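Local coordinates for protein Afp2 (Serratia entomophila, PDB 6RBN) that probably forms part of the contractile sheath that surrounds the inner tube of the anti-feeding prophage, a phage-tail-like injection system, at residues 18-23 and 50-55; 46-51 and 79-84. One frame throughout, in Å; residues are numbered along the deposited sequence.

Interaction 1. Residues 18-23 and 50-55; sequences SSFSVN and RNWAEF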
# COMPACT_ATOMS: atom_id res chain seq x y z
N SER C 18 -21.59 68.45 72.45
CA SER C 18 -20.20 68.31 72.05
C SER C 18 -20.10 67.17 71.05
O SER C 18 -20.97 66.30 70.99
CB SER C 18 -19.29 68.04 73.25
OG SER C 18 -19.58 66.78 73.84
N SER C 19 -19.04 67.20 70.25
CA SER C 19 -18.87 66.19 69.21
C SER C 19 -17.39 66.04 68.88
O SER C 19 -16.66 67.03 68.81
CB SER C 19 -19.64 66.56 67.94
OG SER C 19 -19.11 67.73 67.34
N PHE C 20 -16.96 64.80 68.69
CA PHE C 20 -15.60 64.50 68.27
C PHE C 20 -15.65 63.43 67.19
O PHE C 20 -16.40 62.46 67.30
CB PHE C 20 -14.74 64.03 69.43
CG PHE C 20 -14.55 65.05 70.51
CD1 PHE C 20 -13.73 66.15 70.30
CD2 PHE C 20 -15.18 64.91 71.73
CE1 PHE C 20 -13.56 67.09 71.29
CE2 PHE C 20 -15.01 65.85 72.72
CZ PHE C 20 -14.20 66.94 72.50
N SER C 21 -14.84 63.61 66.15
CA SER C 21 -14.81 62.69 65.03
C SER C 21 -13.79 61.59 65.26
O SER C 21 -12.71 61.84 65.80
CB SER C 21 -14.50 63.44 63.73
OG SER C 21 -13.18 63.97 63.76
N VAL C 22 -14.14 60.38 64.85
CA VAL C 22 -13.26 59.23 65.01
C VAL C 22 -12.26 59.21 63.86
O VAL C 22 -12.64 59.26 62.69
CB VAL C 22 -14.07 57.93 65.07
CG1 VAL C 22 -13.15 56.72 65.04
CG2 VAL C 22 -14.90 57.90 66.32
N ASN C 23 -10.98 59.13 64.20
CA ASN C 23 -9.88 59.07 63.24
C ASN C 23 -8.92 57.97 63.66
O ASN C 23 -7.72 58.18 63.82
CB ASN C 23 -9.19 60.42 63.14
CG ASN C 23 -8.41 60.57 61.86
OD1 ASN C 23 -8.44 59.69 61.00
ND2 ASN C 23 -7.71 61.69 61.72
N ARG C 50 -17.71 52.66 71.20
CA ARG C 50 -17.15 52.79 69.86
C ARG C 50 -16.78 54.22 69.50
O ARG C 50 -15.84 54.43 68.73
CB ARG C 50 -18.13 52.25 68.82
CG ARG C 50 -18.32 50.75 68.88
CD ARG C 50 -19.30 50.28 67.83
NE ARG C 50 -19.48 48.83 67.89
CZ ARG C 50 -20.41 48.23 68.64
NH1 ARG C 50 -21.23 48.96 69.38
NH2 ARG C 50 -20.51 46.91 68.64
N ASN C 51 -17.50 55.21 70.03
CA ASN C 51 -17.18 56.60 69.75
C ASN C 51 -17.62 57.46 70.93
O ASN C 51 -18.04 56.96 71.97
CB ASN C 51 -17.82 57.05 68.42
CG ASN C 51 -19.31 56.80 68.34
OD1 ASN C 51 -19.94 56.38 69.31
ND2 ASN C 51 -19.88 57.05 67.18
N TRP C 52 -17.49 58.78 70.76
CA TRP C 52 -17.85 59.71 71.82
C TRP C 52 -19.35 59.80 72.01
O TRP C 52 -19.82 60.10 73.12
CB TRP C 52 -17.26 61.09 71.51
CG TRP C 52 -17.61 62.16 72.49
CD1 TRP C 52 -18.47 63.20 72.30
CD2 TRP C 52 -17.12 62.29 73.83
NE1 TRP C 52 -18.53 63.97 73.43
CE2 TRP C 52 -17.71 63.43 74.39
CE3 TRP C 52 -16.23 61.54 74.61
CZ2 TRP C 52 -17.45 63.85 75.68
CZ3 TRP C 52 -15.97 61.96 75.90
CH2 TRP C 52 -16.58 63.10 76.42
N ALA C 53 -20.13 59.53 70.96
CA ALA C 53 -21.58 59.59 71.08
C ALA C 53 -22.13 58.46 71.94
O ALA C 53 -23.06 58.67 72.72
CB ALA C 53 -22.22 59.56 69.69
N GLU C 54 -21.55 57.26 71.82
CA GLU C 54 -21.99 56.15 72.66
C GLU C 54 -21.52 56.30 74.09
O GLU C 54 -22.13 55.73 75.00
CB GLU C 54 -21.49 54.82 72.09
CG GLU C 54 -22.14 54.42 70.79
CD GLU C 54 -21.61 53.09 70.28
OE1 GLU C 54 -20.69 52.54 70.91
OE2 GLU C 54 -22.13 52.60 69.26
N PHE C 55 -20.44 57.04 74.32
CA PHE C 55 -19.93 57.19 75.67
C PHE C 55 -20.76 58.17 76.48
O PHE C 55 -20.95 57.98 77.69
CB PHE C 55 -18.46 57.62 75.63
CG PHE C 55 -17.87 57.88 76.97
CD1 PHE C 55 -17.69 56.86 77.88
CD2 PHE C 55 -17.47 59.16 77.32
CE1 PHE C 55 -17.15 57.10 79.12
CE2 PHE C 55 -16.91 59.40 78.56
CZ PHE C 55 -16.75 58.38 79.46

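Interaction 2. Residues 46-51 and 79-84; sequences IQVFRN and GGKCYL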
# COMPACT_ATOMS: atom_id res chain seq x y z
N ILE C 46 -17.55 44.76 82.07
CA ILE C 46 -16.92 45.01 80.78
C ILE C 46 -17.94 45.70 79.89
O ILE C 46 -19.05 45.18 79.71
CB ILE C 46 -16.42 43.72 80.11
CG1 ILE C 46 -15.35 43.03 80.96
CG2 ILE C 46 -15.86 44.01 78.73
CD1 ILE C 46 -15.05 41.62 80.53
N GLN C 47 -17.59 46.86 79.35
CA GLN C 47 -18.48 47.59 78.46
C GLN C 47 -17.68 48.21 77.32
O GLN C 47 -16.51 48.57 77.48
CB GLN C 47 -19.29 48.64 79.22
CG GLN C 47 -18.47 49.63 80.00
CD GLN C 47 -19.34 50.53 80.85
OE1 GLN C 47 -20.56 50.48 80.76
NE2 GLN C 47 -18.71 51.35 81.68
N VAL C 48 -18.34 48.34 76.17
CA VAL C 48 -17.70 48.62 74.89
C VAL C 48 -18.21 49.96 74.37
O VAL C 48 -19.42 50.16 74.25
CB VAL C 48 -17.98 47.51 73.87
CG1 VAL C 48 -17.31 47.81 72.54
CG2 VAL C 48 -17.58 46.16 74.41
N PHE C 49 -17.28 50.86 74.04
CA PHE C 49 -17.61 52.21 73.59
C PHE C 49 -16.92 52.46 72.26
O PHE C 49 -15.69 52.48 72.19
CB PHE C 49 -17.16 53.23 74.63
CG PHE C 49 -17.96 53.21 75.89
CD1 PHE C 49 -19.30 52.88 75.87
CD2 PHE C 49 -17.36 53.43 77.11
CE1 PHE C 49 -20.04 52.84 77.03
CE2 PHE C 49 -18.09 53.37 78.28
CZ PHE C 49 -19.43 53.08 78.23
N ARG C 50 -17.71 52.66 71.20
CA ARG C 50 -17.15 52.79 69.86
C ARG C 50 -16.78 54.22 69.50
O ARG C 50 -15.84 54.43 68.73
CB ARG C 50 -18.13 52.25 68.82
CG ARG C 50 -18.32 50.75 68.88
CD ARG C 50 -19.30 50.28 67.83
NE ARG C 50 -19.48 48.83 67.89
CZ ARG C 50 -20.41 48.23 68.64
NH1 ARG C 50 -21.23 48.96 69.38
NH2 ARG C 50 -20.51 46.91 68.64
N ASN C 51 -17.50 55.21 70.03
CA ASN C 51 -17.18 56.60 69.75
C ASN C 51 -17.62 57.46 70.93
O ASN C 51 -18.04 56.96 71.97
CB ASN C 51 -17.82 57.05 68.42
CG ASN C 51 -19.31 56.80 68.34
OD1 ASN C 51 -19.94 56.38 69.31
ND2 ASN C 51 -19.88 57.05 67.18
N GLY C 79 -9.42 58.18 68.12
CA GLY C 79 -9.79 57.13 69.05
C GLY C 79 -10.91 56.27 68.54
O GLY C 79 -11.96 56.77 68.14
N GLY C 80 -10.73 54.96 68.57
CA GLY C 80 -11.74 54.05 68.07
C GLY C 80 -12.48 53.37 69.19
O GLY C 80 -12.83 54.00 70.18
N LYS C 81 -12.74 52.08 69.03
CA LYS C 81 -13.42 51.35 70.09
C LYS C 81 -12.45 51.09 71.24
O LYS C 81 -11.24 50.97 71.06
CB LYS C 81 -14.01 50.05 69.57
CG LYS C 81 -13.02 49.00 69.14
CD LYS C 81 -13.75 47.80 68.57
CE LYS C 81 -14.49 47.04 69.66
NZ LYS C 81 -15.13 45.81 69.14
N CYS C 82 -13.01 51.05 72.45
CA CYS C 82 -12.21 50.92 73.66
C CYS C 82 -13.09 50.32 74.73
O CYS C 82 -14.32 50.32 74.62
CB CYS C 82 -11.66 52.28 74.10
SG CYS C 82 -12.95 53.45 74.48
N TYR C 83 -12.45 49.80 75.77
CA TYR C 83 -13.11 48.97 76.77
C TYR C 83 -12.91 49.56 78.15
O TYR C 83 -11.78 49.88 78.53
CB TYR C 83 -12.55 47.54 76.73
CG TYR C 83 -12.83 46.77 75.45
CD1 TYR C 83 -13.90 47.07 74.64
CD2 TYR C 83 -11.98 45.75 75.05
CE1 TYR C 83 -14.13 46.37 73.47
CE2 TYR C 83 -12.20 45.05 73.89
CZ TYR C 83 -13.28 45.36 73.10
OH TYR C 83 -13.52 44.66 71.95
N LEU C 84 -13.99 49.71 78.91
CA LEU C 84 -13.92 49.95 80.35
C LEU C 84 -14.07 48.62 81.07
O LEU C 84 -15.16 48.03 81.08
CB LEU C 84 -14.98 50.93 80.83
CG LEU C 84 -14.70 52.41 80.64
CD1 LEU C 84 -15.89 53.21 81.15
CD2 LEU C 84 -13.45 52.77 81.41

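Interaction 1. Residues 18-23 and 50-55
W52, in the first turn of helix 52-58, meets S18 and F20 of a loop that runs past the helix N-terminus. N51 is the N-cap: its OD1 accepts from E54 N at 3.1 Å, with the donor above the carbonyl plane. E54 OE1 accepts from R50 N, the residue before the cap, at 3.0 Å and from above the carboxylate plane.

The W52 side chain can be followed outward. Its CB leads toward the loop, and CG lies anti to the backbone N (chi1 178°). That torsion lays the indole beside the phenyl of F20, both side chains pointing the same way. W52 CG is met by F20 CD2 at 3.7 Å. CD1 and CD2 of W52 are close to the same F20 atom, which sits over one face of the indole, offset toward its rim. The pair is a T-shaped stack, F20 edge to W52 face, with planes at 79°. W52 CE2 lies near both F20 CD2 and S18 OG, and CZ2 is the last atom near S18 OG.

Further along, V22 CG2 rests on N51 CB at 3.7 Å, the two side chains crossing at about a right angle. Y68, S72 and F75 of helix 66-75 also touch W52, so the indole is buried although most of the loop is exposed. At the indole edge, W52 NE1 donates to S18 OG at 3.0 Å, with an angle of 160° at the hydrogen and OG near the ring plane.

Interaction 2. Residues 46-51 and 79-84
Q47 pairs with L84, and F49 with C82, where strand 46-49 runs antiparallel to the first part of strand 82-86. Four backbone hydrogen bonds join them. In the first hydrogen-bonded pair Q47 N donates to L84 O at 3.2 Å, and L84 N donates back to Q47 O. In the second, F49 N reaches C82 O at 3.1 Å, and C82 N returns to F49 O. V48 and Y83 are the non-hydrogen-bonded pair between them. CA-H...O contacts from I46 to L84 O, from Y83 to Q47 O and from K81 to F49 O add to the pairing.

Side chains sort onto two faces. On one, V48 and Y83 lie side by side. Both methyls of V48, CG1 and CG2, approach Y83 CE1 at 3.6 Å, and CG1 comes in at the ring edge. K81 CE passes near V48 CG1, and K81 NZ makes a weak hydrogen bond to Y83 OH.

The other face carries Q47, F49, C82 and L84. L84 CD1 meets the edge of the F49 ring, 3.6 Å from F49 CE2. Q47 CG lies between the backbone N and the carbonyl carbon (chi1 56°). From there the extended side chain runs alongside L84. Q47 NE2 is hydrogen-bonded to Y59 OH, which gives this buried amide a polar partner.

The next shell covers both faces. Helix 66-75 packs on C82 and L84 through F67, L71 and F75, and F55 meets the F49 ring edge-to-face. Y97 of helix 90-97 meets the Y83 ring. Strand 30-34 continues the sheet through backbone bonds of Y83. Within the chain, 46-49 is thus the edge strand, antiparallel to its neighbour, of a mixed sheet in an alpha/beta domain whose other strands run parallel.

How the interactions relate
Interaction 2 is the buried contact and interaction 1 a surface one, about 10 Å apart between centres. They share R50 and N51, where strand 46-49 passes into helix 52-58. Strand 46-49 is held by sheet pairing, with repeated backbone bonds and apolar side chains on both faces. Residues 50-55 meet an irregular loop mainly through side chains: one hydrogen bond, one aromatic stack and a small apolar touch. Helix 66-75 packs against both, on W52 in one and on C82 and L84 in the other. The two also touch directly: V22 packs by CG1 near the backbone of G79 and G80.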